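Local coordinates for uncharacterized protein (Corynebacterium glutamicum, PDB 2NSF) that catalyses the mycothiol-dependent cis-trans isomerisation of maleylpyruvate to fumarylpyruvate and binds a zinc ion, at residues A[48-51]-A[52-56]; A[106-109]-A[110-114]; A[121-124]-A[125-129]; A[133-137]-A[138-142]; A[189-192]-A[193-197]. One frame throughout, in Å; residues are numbered along the deposited sequence.

Contact 1 of 5, residues A[48-51]-A[52-56]; sequences SLVD and NAEFG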
loop_
_atom_site.group_PDB
_atom_site.type_symbol
_atom_site.label_atom_id
_atom_site.label_comp_id
_atom_site.label_asym_id
_atom_site.label_seq_id
_atom_site.Cartn_x
_atom_site.Cartn_y
_atom_site.Cartn_z
ATOM N N SER A 48 3.341 9.640 15.171
ATOM C CA SER A 48 3.807 10.497 16.255
ATOM C C SER A 48 2.713 11.474 16.679
ATOM O O SER A 48 2.615 11.841 17.854
ATOM C CB SER A 48 5.059 11.266 15.817
ATOM O OG SER A 48 5.570 12.052 16.880
ATOM N N LEU A 49 1.881 11.892 15.730
ATOM C CA LEU A 49 0.801 12.824 16.040
ATOM C C LEU A 49 -0.322 12.166 16.829
ATOM O O LEU A 49 -0.995 12.823 17.622
ATOM C CB LEU A 49 0.229 13.435 14.758
ATOM C CG LEU A 49 1.125 14.442 14.036
ATOM C CD1 LEU A 49 0.440 14.889 12.755
ATOM C CD2 LEU A 49 1.403 15.637 14.939
ATOM N N VAL A 50 -0.533 10.874 16.609
ATOM C CA VAL A 50 -1.581 10.157 17.325
ATOM C C VAL A 50 -1.136 9.956 18.772
ATOM O O VAL A 50 0.014 9.604 19.026
ATOM C CB VAL A 50 -1.854 8.773 16.690
ATOM C CG1 VAL A 50 -2.856 7.997 17.538
ATOM C CG2 VAL A 50 -2.386 8.946 15.275
ATOM N N ASP A 51 -2.042 10.197 19.713
ATOM C CA ASP A 51 -1.728 10.030 21.129
ATOM C C ASP A 51 -1.961 8.579 21.532
ATOM O O ASP A 51 -2.802 7.899 20.950
ATOM C CB ASP A 51 -2.610 10.935 21.992
ATOM C CG ASP A 51 -2.426 12.403 21.675
ATOM O OD1 ASP A 51 -1.266 12.860 21.599
ATOM O OD2 ASP A 51 -3.447 13.103 21.517
ATOM N N ASN A 52 -1.220 8.112 22.535
ATOM C CA ASN A 52 -1.362 6.736 23.003
ATOM C C ASN A 52 -2.806 6.410 23.354
ATOM O O ASN A 52 -3.286 5.308 23.092
ATOM C CB ASN A 52 -0.471 6.498 24.225
ATOM C CG ASN A 52 0.998 6.433 23.867
ATOM O OD1 ASN A 52 1.387 6.743 22.741
ATOM N ND2 ASN A 52 1.827 6.030 24.824
ATOM N N ALA A 53 -3.502 7.380 23.940
ATOM C CA ALA A 53 -4.890 7.179 24.336
ATOM C C ALA A 53 -5.822 7.032 23.136
ATOM O O ALA A 53 -6.963 6.601 23.282
ATOM C CB ALA A 53 -5.351 8.338 25.217
ATOM N N GLU A 54 -5.326 7.380 21.952
ATOM C CA GLU A 54 -6.128 7.300 20.733
ATOM C C GLU A 54 -5.926 6.005 19.939
ATOM O O GLU A 54 -6.630 5.763 18.958
ATOM C CB GLU A 54 -5.820 8.500 19.829
ATOM C CG GLU A 54 -5.989 9.857 20.506
ATOM C CD GLU A 54 -5.564 11.014 19.614
ATOM O OE1 GLU A 54 -4.451 10.958 19.050
ATOM O OE2 GLU A 54 -6.341 11.984 19.484
ATOM N N PHE A 55 -4.977 5.175 20.359
ATOM C CA PHE A 55 -4.707 3.913 19.667
ATOM C C PHE A 55 -5.927 2.996 19.650
ATOM O O PHE A 55 -6.177 2.298 18.665
ATOM C CB PHE A 55 -3.534 3.180 20.331
ATOM C CG PHE A 55 -2.175 3.656 19.881
ATOM C CD1 PHE A 55 -1.930 5.005 19.641
ATOM C CD2 PHE A 55 -1.124 2.752 19.740
ATOM C CE1 PHE A 55 -0.660 5.447 19.267
ATOM C CE2 PHE A 55 0.150 3.182 19.366
ATOM C CZ PHE A 55 0.382 4.534 19.133
ATOM N N GLY A 56 -6.689 3.010 20.741
ATOM C CA GLY A 56 -7.867 2.165 20.836
ATOM C C GLY A 56 -9.078 2.627 20.047
ATOM O O GLY A 56 -10.066 1.900 19.948
HETATM O O HOH W 1 -3.590 13.433 18.245
#
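Glu-54 folds back on Asp-51 in a tight turn that follows helix 29-49, and its carboxylate bonds the backbone amide at the start of that turn. Asp-51 N donates to Glu-54 OE1 over 2.6 Å, and the bond is almost straight, at 178° about the hydrogen. OE1 is approached on its anti side, 27° out of the carboxylate plane. The return bond comes from the main chain: Glu-54 N reaches Asp-51 O at 2.8 Å, closing a four-residue turn. Glutamate suits the place because its chain, with CG anti to the carbonyl carbon (chi1 -55°) and extended beyond it, reaches back to the amide of Asp-51. The price is a pair of neighbouring carboxylates, Asp-51 OD2 lying 3.4 Å from Glu-54 OE1; the N-H and a nearby water probably offset the closeness of these like charges.

Further out, the branched Val-50 puts CG1 against Phe-55 CD1 at 3.8 Å. Phe-55 in turn lies on Pro-114, Leu-117 and Ile-70, fixing the turn to helices 114-133 and 66-89, while Arg-118 bonds both Val-50 O and Asn-52 OD1. The water sits 2.7 Å from Leu-49 O and equally far from Glu-54 OE1, placed to donate to both, although it has more acceptors nearby than protons.

Contact 2 of 5, residues A[106-109]-A[110-114]; sequences IAYG and STLNP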
loop_
_atom_site.group_PDB
_atom_site.type_symbol
_atom_site.label_atom_id
_atom_site.label_comp_id
_atom_site.label_asym_id
_atom_site.label_seq_id
_atom_site.Cartn_x
_atom_site.Cartn_y
_atom_site.Cartn_z
ATOM N N ILE A 106 -1.876 -10.033 13.913
ATOM C CA ILE A 106 -2.414 -8.674 13.926
ATOM C C ILE A 106 -3.349 -8.556 15.131
ATOM O O ILE A 106 -3.380 -7.527 15.809
ATOM C CB ILE A 106 -3.197 -8.347 12.631
ATOM C CG1 ILE A 106 -2.214 -8.132 11.479
ATOM C CG2 ILE A 106 -4.050 -7.101 12.833
ATOM C CD1 ILE A 106 -2.870 -7.911 10.130
ATOM N N ALA A 107 -4.104 -9.616 15.398
ATOM C CA ALA A 107 -5.020 -9.629 16.534
ATOM C C ALA A 107 -4.233 -9.464 17.835
ATOM O O ALA A 107 -4.625 -8.699 18.723
ATOM C CB ALA A 107 -5.810 -10.935 16.562
ATOM N N TYR A 108 -3.122 -10.187 17.943
ATOM C CA TYR A 108 -2.276 -10.123 19.128
ATOM C C TYR A 108 -1.667 -8.730 19.279
ATOM O O TYR A 108 -1.781 -8.097 20.332
ATOM C CB TYR A 108 -1.155 -11.157 19.035
ATOM C CG TYR A 108 -0.177 -11.083 20.185
ATOM C CD1 TYR A 108 -0.521 -11.552 21.453
ATOM C CD2 TYR A 108 1.091 -10.522 20.011
ATOM C CE1 TYR A 108 0.375 -11.463 22.522
ATOM C CE2 TYR A 108 1.993 -10.427 21.071
ATOM C CZ TYR A 108 1.627 -10.901 22.323
ATOM O OH TYR A 108 2.515 -10.823 23.377
ATOM N N GLY A 109 -1.029 -8.255 18.215
ATOM C CA GLY A 109 -0.411 -6.942 18.251
ATOM C C GLY A 109 -1.367 -5.834 18.654
ATOM O O GLY A 109 -0.979 -4.908 19.365
ATOM N N SER A 110 -2.620 -5.930 18.217
ATOM C CA SER A 110 -3.609 -4.902 18.535
ATOM C C SER A 110 -3.906 -4.779 20.028
ATOM O O SER A 110 -4.460 -3.774 20.469
ATOM C CB SER A 110 -4.914 -5.163 17.775
ATOM O OG SER A 110 -5.660 -6.223 18.348
ATOM N N THR A 111 -3.537 -5.792 20.808
ATOM C CA THR A 111 -3.791 -5.758 22.247
ATOM C C THR A 111 -2.649 -5.135 23.032
ATOM O O THR A 111 -2.824 -4.760 24.192
ATOM C CB THR A 111 -4.015 -7.174 22.827
ATOM O OG1 THR A 111 -2.780 -7.895 22.811
ATOM C CG2 THR A 111 -5.056 -7.929 22.013
ATOM N N LEU A 112 -1.480 -5.029 22.406
ATOM C CA LEU A 112 -0.306 -4.484 23.071
ATOM C C LEU A 112 -0.483 -3.025 23.472
ATOM O O LEU A 112 -1.283 -2.295 22.876
ATOM C CB LEU A 112 0.926 -4.624 22.168
ATOM C CG LEU A 112 1.256 -6.043 21.685
ATOM C CD1 LEU A 112 2.521 -6.020 20.847
ATOM C CD2 LEU A 112 1.421 -6.969 22.881
ATOM N N ASN A 113 0.256 -2.605 24.496
ATOM C CA ASN A 113 0.172 -1.226 24.952
ATOM C C ASN A 113 0.788 -0.331 23.880
ATOM O O ASN A 113 1.659 -0.761 23.123
ATOM C CB ASN A 113 0.910 -1.038 26.282
ATOM C CG ASN A 113 2.388 -1.341 26.179
ATOM O OD1 ASN A 113 2.802 -2.500 26.205
ATOM N ND2 ASN A 113 3.197 -0.294 26.050
ATOM N N PRO A 114 0.337 0.926 23.802
ATOM C CA PRO A 114 0.821 1.905 22.825
ATOM C C PRO A 114 2.335 2.019 22.656
ATOM O O PRO A 114 2.831 1.991 21.532
ATOM C CB PRO A 114 0.177 3.200 23.305
ATOM C CG PRO A 114 -1.149 2.720 23.792
ATOM C CD PRO A 114 -0.766 1.493 24.598
#
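Thr-111 turns back onto Tyr-108 and Ala-107 where helix 99-109 ends. Its CB stands 3.5 Å from Tyr-108 O. From there OG1 goes to the same oxygen, donating a 2.7 Å bond to Tyr-108 O that lies in the carbonyl plane. With chi1 at 70°, OG1 sits between its own backbone N and carbonyl carbon, the position from which a threonine hydroxyl can reach back along the chain. The other branch, CG2, rests 3.4 Å from Ala-107 O. Tyr-108 O is gripped twice, since Thr-111 N also donates to it, from above the carbonyl plane. Ser-110 uses the same device one residue earlier: its OG donates to Ala-107 O at 2.7 Å. Short hydroxyl side chains thus suit a helix end, where carbonyls run out of backbone donors. A type I turn from Gly-109 to Leu-112 then closes the exit, with Leu-112 N bonding Gly-109 O at 3.1 Å. Leu-112 CD2 meets the Tyr-108 ring obliquely, 3.9 Å from CE2.

Around this turn, Ser-110 touches His-68 of helix 66-89, and Ile-106 packs on Tyr-75 and the zinc ligand His-72 of that helix; Pro-114 begins helix 114-133.

Contact 3 of 5, residues A[121-124]-A[125-129]; sequences HEHS and VARLD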
loop_
_atom_site.group_PDB
_atom_site.type_symbol
_atom_site.label_atom_id
_atom_site.label_comp_id
_atom_site.label_asym_id
_atom_site.label_seq_id
_atom_site.Cartn_x
_atom_site.Cartn_y
_atom_site.Cartn_z
ATOM N N HIS A 121 6.973 -0.852 15.709
ATOM C CA HIS A 121 6.999 -0.140 14.436
ATOM C C HIS A 121 8.418 0.335 14.144
ATOM O O HIS A 121 8.971 0.084 13.077
ATOM C CB HIS A 121 6.067 1.072 14.472
ATOM C CG HIS A 121 6.278 2.016 13.328
ATOM N ND1 HIS A 121 6.056 1.654 12.017
ATOM C CD2 HIS A 121 6.750 3.286 13.292
ATOM C CE1 HIS A 121 6.386 2.655 11.221
ATOM N NE2 HIS A 121 6.811 3.659 11.970
ATOM N N GLU A 122 9.007 1.024 15.110
ATOM C CA GLU A 122 10.348 1.550 14.948
ATOM C C GLU A 122 11.384 0.476 14.622
ATOM O O GLU A 122 12.196 0.640 13.709
ATOM C CB GLU A 122 10.748 2.299 16.218
ATOM C CG GLU A 122 12.046 3.050 16.115
ATOM C CD GLU A 122 12.336 3.833 17.375
ATOM O OE1 GLU A 122 11.564 4.765 17.684
ATOM O OE2 GLU A 122 13.326 3.508 18.057
ATOM N N HIS A 123 11.349 -0.629 15.359
ATOM C CA HIS A 123 12.312 -1.702 15.139
ATOM C C HIS A 123 12.102 -2.449 13.822
ATOM O O HIS A 123 13.070 -2.760 13.124
ATOM C CB HIS A 123 12.284 -2.692 16.305
ATOM C CG HIS A 123 13.437 -3.643 16.310
ATOM N ND1 HIS A 123 14.747 -3.222 16.417
ATOM C CD2 HIS A 123 13.488 -4.991 16.196
ATOM C CE1 HIS A 123 15.550 -4.267 16.368
ATOM N NE2 HIS A 123 14.811 -5.355 16.234
ATOM N N SER A 124 10.851 -2.733 13.478
ATOM C CA SER A 124 10.563 -3.441 12.233
ATOM C C SER A 124 10.993 -2.580 11.040
ATOM O O SER A 124 11.486 -3.099 10.037
ATOM C CB SER A 124 9.072 -3.780 12.145
ATOM O OG SER A 124 8.273 -2.614 12.169
ATOM N N VAL A 125 10.810 -1.269 11.157
ATOM C CA VAL A 125 11.219 -0.350 10.095
ATOM C C VAL A 125 12.734 -0.418 9.934
ATOM O O VAL A 125 13.251 -0.576 8.826
ATOM C CB VAL A 125 10.835 1.116 10.430
ATOM C CG1 VAL A 125 11.687 2.078 9.611
ATOM C CG2 VAL A 125 9.356 1.355 10.145
ATOM N N ALA A 126 13.444 -0.299 11.053
ATOM C CA ALA A 126 14.902 -0.322 11.047
ATOM C C ALA A 126 15.466 -1.619 10.478
ATOM O O ALA A 126 16.438 -1.599 9.727
ATOM C CB ALA A 126 15.432 -0.092 12.463
ATOM N N ARG A 127 14.851 -2.745 10.825
ATOM C CA ARG A 127 15.321 -4.038 10.345
ATOM C C ARG A 127 15.100 -4.246 8.851
ATOM O O ARG A 127 15.928 -4.868 8.183
ATOM C CB ARG A 127 14.659 -5.160 11.148
ATOM C CG ARG A 127 15.071 -5.158 12.616
ATOM C CD ARG A 127 16.509 -5.641 12.782
ATOM N NE ARG A 127 16.615 -7.074 12.523
ATOM C CZ ARG A 127 17.761 -7.737 12.403
ATOM N NH1 ARG A 127 18.918 -7.096 12.515
ATOM N NH2 ARG A 127 17.748 -9.046 12.174
ATOM N N LEU A 128 13.995 -3.726 8.324
ATOM C CA LEU A 128 13.721 -3.853 6.896
ATOM C C LEU A 128 14.721 -2.997 6.120
ATOM O O LEU A 128 15.219 -3.400 5.069
ATOM C CB LEU A 128 12.283 -3.416 6.577
ATOM C CG LEU A 128 11.893 -3.301 5.095
ATOM C CD1 LEU A 128 12.214 -4.596 4.350
ATOM C CD2 LEU A 128 10.404 -2.967 4.990
ATOM N N ASP A 129 15.032 -1.819 6.646
ATOM C CA ASP A 129 15.980 -0.950 5.964
ATOM C C ASP A 129 17.356 -1.616 5.898
ATOM O O ASP A 129 18.028 -1.567 4.865
ATOM C CB ASP A 129 16.087 0.400 6.669
ATOM C CG ASP A 129 16.678 1.468 5.772
ATOM O OD1 ASP A 129 16.024 1.828 4.770
ATOM O OD2 ASP A 129 17.797 1.939 6.057
#
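His-121 and Val-125, and likewise His-123 and Arg-127, meet one turn apart on helix 114-133. The backbone supplies regular i to i+4 bonds: for example, Val-125 N donates to His-121 O at 3.0 Å, and Arg-127 N to His-123 O at 2.9 Å.

The second kind of interaction is CH-pi. Arg-127 CG lies over one face of the His-123 ring, 3.9 Å from its centroid and 19° off the normal. The two side chains run side by side in the same direction, with guanidinium and imidazole planes only 6° apart. Arginine fits because its methylene chain, bent at chi2 and chi3, can lie on the ring while the charged group continues past it.

Van der Waals packing joins the other pair. Val-125 CG2 approaches the His-121 ring obliquely, 3.4 Å from CE1, and also sits 3.2 Å from His-121 O. The polar end of this histidine is held elsewhere, NE2 bonding Ser-44 OG. Small and polar at once, Ser-124 turns OG back to the carbonyl of Leu-120, with His-121 O also near at 2.9 Å.

The segment belongs to the helical bundle of the N-terminal domain. Ser-124 and Leu-128 face helix 66-89, His-121 and Val-125 face helix 29-49, and Val-125 and Leu-128 also touch Arg-161 of helix 156-171, whereas His-123 and Arg-127 lie on the exposed side.

Contact 4 of 5, residues A[133-137]-A[138-142]; sequences RETSE and DAWSH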
loop_
_atom_site.group_PDB
_atom_site.type_symbol
_atom_site.label_atom_id
_atom_site.label_comp_id
_atom_site.label_asym_id
_atom_site.label_seq_id
_atom_site.Cartn_x
_atom_site.Cartn_y
_atom_site.Cartn_z
ATOM N N ARG A 133 19.601 -2.465 2.668
ATOM C CA ARG A 133 20.963 -1.955 2.537
ATOM C C ARG A 133 22.002 -3.049 2.312
ATOM O O ARG A 133 22.991 -2.837 1.610
ATOM C CB ARG A 133 21.363 -1.142 3.775
ATOM C CG ARG A 133 20.581 0.143 3.981
ATOM C CD ARG A 133 21.408 1.163 4.758
ATOM N NE ARG A 133 22.062 0.576 5.924
ATOM C CZ ARG A 133 22.848 1.247 6.761
ATOM N NH1 ARG A 133 23.084 2.539 6.564
ATOM N NH2 ARG A 133 23.402 0.627 7.794
ATOM N N GLU A 134 21.777 -4.221 2.899
ATOM C CA GLU A 134 22.730 -5.317 2.761
ATOM C C GLU A 134 22.418 -6.292 1.630
ATOM O O GLU A 134 23.093 -7.313 1.482
ATOM C CB GLU A 134 22.842 -6.075 4.086
ATOM C CG GLU A 134 23.111 -5.163 5.278
ATOM C CD GLU A 134 23.434 -5.927 6.549
ATOM O OE1 GLU A 134 22.882 -7.027 6.744
ATOM O OE2 GLU A 134 24.233 -5.417 7.363
ATOM N N THR A 135 21.408 -5.975 0.827
ATOM C CA THR A 135 21.018 -6.833 -0.288
ATOM C C THR A 135 22.004 -6.706 -1.446
ATOM O O THR A 135 22.361 -5.599 -1.853
ATOM C CB THR A 135 19.596 -6.480 -0.782
ATOM O OG1 THR A 135 18.648 -6.802 0.241
ATOM C CG2 THR A 135 19.248 -7.255 -2.051
ATOM N N SER A 136 22.441 -7.847 -1.973
ATOM C CA SER A 136 23.391 -7.861 -3.079
ATOM C C SER A 136 22.714 -7.505 -4.395
ATOM O O SER A 136 21.496 -7.619 -4.532
ATOM C CB SER A 136 24.049 -9.238 -3.205
ATOM O OG SER A 136 23.096 -10.233 -3.533
ATOM N N GLU A 137 23.519 -7.075 -5.361
ATOM C CA GLU A 137 23.019 -6.698 -6.674
ATOM C C GLU A 137 22.171 -7.801 -7.306
ATOM O O GLU A 137 21.058 -7.547 -7.764
ATOM C CB GLU A 137 24.194 -6.349 -7.595
ATOM C CG GLU A 137 23.796 -6.088 -9.038
ATOM C CD GLU A 137 24.273 -4.741 -9.543
ATOM O OE1 GLU A 137 23.964 -3.721 -8.890
ATOM O OE2 GLU A 137 24.951 -4.700 -10.593
ATOM N N ASP A 138 22.692 -9.023 -7.324
ATOM C CA ASP A 138 21.959 -10.141 -7.911
ATOM C C ASP A 138 20.668 -10.454 -7.162
ATOM O O ASP A 138 19.652 -10.776 -7.774
ATOM C CB ASP A 138 22.826 -11.405 -7.951
ATOM C CG ASP A 138 24.094 -11.223 -8.767
ATOM O OD1 ASP A 138 24.132 -10.317 -9.627
ATOM O OD2 ASP A 138 25.049 -12.004 -8.555
ATOM N N ALA A 139 20.710 -10.358 -5.837
ATOM C CA ALA A 139 19.543 -10.655 -5.013
ATOM C C ALA A 139 18.338 -9.774 -5.331
ATOM O O ALA A 139 17.192 -10.213 -5.200
ATOM C CB ALA A 139 19.905 -10.531 -3.533
ATOM N N TRP A 140 18.589 -8.539 -5.753
ATOM C CA TRP A 140 17.493 -7.631 -6.074
ATOM C C TRP A 140 16.575 -8.173 -7.171
ATOM O O TRP A 140 15.398 -7.826 -7.220
ATOM C CB TRP A 140 18.032 -6.252 -6.474
ATOM C CG TRP A 140 18.419 -5.383 -5.307
ATOM C CD1 TRP A 140 19.672 -4.926 -5.002
ATOM C CD2 TRP A 140 17.544 -4.858 -4.301
ATOM N NE1 TRP A 140 19.628 -4.145 -3.870
ATOM C CE2 TRP A 140 18.334 -4.086 -3.418
ATOM C CE3 TRP A 140 16.167 -4.965 -4.058
ATOM C CZ2 TRP A 140 17.793 -3.423 -2.308
ATOM C CZ3 TRP A 140 15.625 -4.303 -2.952
ATOM C CH2 TRP A 140 16.440 -3.543 -2.094
ATOM N N SER A 141 17.101 -9.031 -8.041
ATOM C CA SER A 141 16.291 -9.591 -9.119
ATOM C C SER A 141 15.838 -11.030 -8.868
ATOM O O SER A 141 15.202 -11.650 -9.722
ATOM C CB SER A 141 17.051 -9.516 -10.446
ATOM O OG SER A 141 18.251 -10.263 -10.384
ATOM N N HIS A 142 16.159 -11.559 -7.691
ATOM C CA HIS A 142 15.772 -12.921 -7.338
ATOM C C HIS A 142 14.248 -13.003 -7.262
ATOM O O HIS A 142 13.603 -12.129 -6.683
ATOM C CB HIS A 142 16.396 -13.297 -5.990
ATOM C CG HIS A 142 16.295 -14.754 -5.661
ATOM N ND1 HIS A 142 15.096 -15.379 -5.397
ATOM C CD2 HIS A 142 17.249 -15.710 -5.562
ATOM C CE1 HIS A 142 15.314 -16.659 -5.149
ATOM N NE2 HIS A 142 16.612 -16.885 -5.243
HETATM O O HOH W 2 21.330 -3.046 -1.514
#
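A methyl-on-indole contact, Thr-135 against Trp-140, lies in the surface loop between helix 114-133 and strand 143-145, alongside an ST motif at Ser-136. Thr-135 CG2 stands over the five-membered ring of Trp-140, 3.5 Å from its centroid and 7° off the normal: a CH-pi interaction with the two side chains crossing at about a right angle. The methyl gets there because CG2 is anti to the backbone N (chi1 -66°, measured to OG1), which turns OG1 toward its main partner, Ala-131 O, with Asn-88 OD1 also within hydrogen-bonding distance. A beta-branched threonine therefore serves two surroundings, its methyl packing on the ring and its hydroxyl tying back to the preceding helix.

In the ST motif, Ser-136 O accepts from Trp-140 N at 3.3 Å, nearly along the C=O axis, an N-H shared weakly with Glu-137 O, while Ser-136 OG takes a weak bond from Ala-139 N, also 3.3 Å. A short serine suits the start of this helical turn, since its hydroxyl can face an amide three residues on. At the far end, Ser-141 N and OG both reach Asp-138 O from one face of its plane. The indole also meets Trp-132 ring to ring. Finally, a water accepts from Trp-140 NE1 at 3.1 Å and donates to Thr-135 O at 2.8 Å.

Contact 5 of 5, residues A[189-192]-A[193-197]; sequences LAAE and ITQKW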
loop_
_atom_site.group_PDB
_atom_site.type_symbol
_atom_site.label_atom_id
_atom_site.label_comp_id
_atom_site.label_asym_id
_atom_site.label_seq_id
_atom_site.Cartn_x
_atom_site.Cartn_y
_atom_site.Cartn_z
ATOM N N LEU A 189 -0.242 3.346 -8.645
ATOM C CA LEU A 189 -1.383 2.772 -7.933
ATOM C C LEU A 189 -2.635 2.751 -8.810
ATOM O O LEU A 189 -3.385 1.772 -8.816
ATOM C CB LEU A 189 -1.692 3.570 -6.659
ATOM C CG LEU A 189 -0.801 3.372 -5.435
ATOM C CD1 LEU A 189 -1.202 4.375 -4.344
ATOM C CD2 LEU A 189 -0.945 1.938 -4.929
ATOM N N ALA A 190 -2.872 3.833 -9.543
ATOM C CA ALA A 190 -4.049 3.891 -10.404
ATOM C C ALA A 190 -4.005 2.757 -11.421
ATOM O O ALA A 190 -5.013 2.088 -11.672
ATOM C CB ALA A 190 -4.110 5.233 -11.118
ATOM N N ALA A 191 -2.834 2.549 -12.012
ATOM C CA ALA A 191 -2.649 1.494 -13.000
ATOM C C ALA A 191 -2.766 0.115 -12.363
ATOM O O ALA A 191 -3.470 -0.755 -12.872
ATOM C CB ALA A 191 -1.288 1.637 -13.672
ATOM N N GLU A 192 -2.077 -0.088 -11.246
ATOM C CA GLU A 192 -2.103 -1.391 -10.588
ATOM C C GLU A 192 -3.490 -1.812 -10.123
ATOM O O GLU A 192 -3.908 -2.950 -10.338
ATOM C CB GLU A 192 -1.158 -1.412 -9.389
ATOM C CG GLU A 192 -0.994 -2.801 -8.799
ATOM C CD GLU A 192 -0.012 -2.837 -7.652
ATOM O OE1 GLU A 192 -0.409 -2.492 -6.520
ATOM O OE2 GLU A 192 1.158 -3.202 -7.892
ATOM N N ILE A 193 -4.198 -0.907 -9.457
ATOM C CA ILE A 193 -5.529 -1.234 -8.971
ATOM C C ILE A 193 -6.464 -1.599 -10.122
ATOM O O ILE A 193 -7.192 -2.590 -10.046
ATOM C CB ILE A 193 -6.139 -0.060 -8.180
ATOM C CG1 ILE A 193 -5.313 0.189 -6.912
ATOM C CG2 ILE A 193 -7.592 -0.363 -7.837
ATOM C CD1 ILE A 193 -5.765 1.407 -6.110
ATOM N N THR A 194 -6.445 -0.809 -11.191
ATOM C CA THR A 194 -7.319 -1.103 -12.315
ATOM C C THR A 194 -6.856 -2.341 -13.074
ATOM O O THR A 194 -7.672 -3.048 -13.665
ATOM C CB THR A 194 -7.466 0.121 -13.258
ATOM O OG1 THR A 194 -6.179 0.572 -13.691
ATOM C CG2 THR A 194 -8.177 1.253 -12.522
ATOM N N GLN A 195 -5.557 -2.619 -13.040
ATOM C CA GLN A 195 -5.036 -3.818 -13.696
ATOM C C GLN A 195 -5.529 -5.020 -12.897
ATOM O O GLN A 195 -5.922 -6.043 -13.467
ATOM C CB GLN A 195 -3.511 -3.807 -13.717
ATOM C CG GLN A 195 -2.913 -2.924 -14.811
ATOM C CD GLN A 195 -1.441 -2.672 -14.605
ATOM O OE1 GLN A 195 -0.873 -3.055 -13.580
ATOM N NE2 GLN A 195 -0.807 -2.014 -15.570
ATOM N N LYS A 196 -5.508 -4.898 -11.572
ATOM C CA LYS A 196 -5.974 -5.986 -10.721
ATOM C C LYS A 196 -7.451 -6.250 -11.000
ATOM O O LYS A 196 -7.849 -7.398 -11.203
ATOM C CB LYS A 196 -5.764 -5.658 -9.237
ATOM C CG LYS A 196 -6.024 -6.852 -8.326
ATOM C CD LYS A 196 -5.647 -6.573 -6.878
ATOM C CE LYS A 196 -5.746 -7.846 -6.045
ATOM N NZ LYS A 196 -5.323 -7.634 -4.630
ATOM N N TRP A 197 -8.267 -5.197 -11.024
ATOM C CA TRP A 197 -9.695 -5.360 -11.305
ATOM C C TRP A 197 -9.891 -6.035 -12.660
ATOM O O TRP A 197 -10.712 -6.937 -12.806
ATOM C CB TRP A 197 -10.422 -4.015 -11.336
ATOM C CG TRP A 197 -10.470 -3.289 -10.025
ATOM C CD1 TRP A 197 -10.237 -3.808 -8.782
ATOM C CD2 TRP A 197 -10.815 -1.913 -9.827
ATOM N NE1 TRP A 197 -10.415 -2.837 -7.822
ATOM C CE2 TRP A 197 -10.770 -1.664 -8.437
ATOM C CE3 TRP A 197 -11.159 -0.861 -10.692
ATOM C CZ2 TRP A 197 -11.058 -0.406 -7.888
ATOM C CZ3 TRP A 197 -11.446 0.394 -10.146
ATOM C CH2 TRP A 197 -11.391 0.604 -8.757
#
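Thr-194, Gln-195 and Ile-193 each lean back over the carbonyls of the preceding turn of helix 183-199, and their first torsions decide what arrives there. In Thr-194, OG1 lies between the backbone N and carbonyl carbon (chi1 55°), facing two oxygens: Ala-190 O at 2.8 Å and Ala-191 O at 3.1 Å. One proton serves two acceptors, and the coordinates do not tell which it favours. Gln-195 points its CB toward the earlier turn and carries CG beside the helix, 3.0 Å from Ala-191 O. Its amide then extends past Ala-191, with NE2 4.1 Å from the methyl CB; the small alanine methyl lets the chain pass alongside. Ile-193 brings CG1 to 3.1 Å from Leu-189 O, while its other branch, CG2, lies over one face of the Trp-197 ring, 3.3 Å above the plane.

Glu-192 points another way. Extended with CG anti to the backbone N, it bonds Trp-159 through OE2 and forms a salt bridge with Arg-163 through OE1, both on helix 156-171, which carries the zinc ligands Glu-164 and His-168. Leu-189 packs on that helix too, while Ile-193 and Trp-197 pack on Ala-239 of helix 232-239.

Polar and apolar side chains thus have different partners: the buried threonine hydroxyl has carbonyls of the preceding helical turn as its acceptors, aliphatic and indole groups fill the interior, and the carboxylate links helix 183-199 to helix 156-171.

How the contacts relate
All five contacts are local and follow one another along the chain; none nests in or crosses another. Contact 1 shapes the turn leaving helix 29-49 on the way to helix 66-89. Contact 2 closes the link from helix 99-109 to helix 114-133, and contacts 1 and 2 touch where Asn-52 CG meets Pro-114 CB at 3.4 Å. Contact 3 lies midway along helix 114-133, about 17 Å from contact 2 between centres. Contact 4 follows where that helix ends and leads into the hairpin 143-145/151-153. Contact 5 stands apart in the C-terminal family region, about 32 Å from contact 1 between centres; its Glu-192 and Leu-189 join helix 183-199 to helix 156-171, which carries two of the zinc ligands.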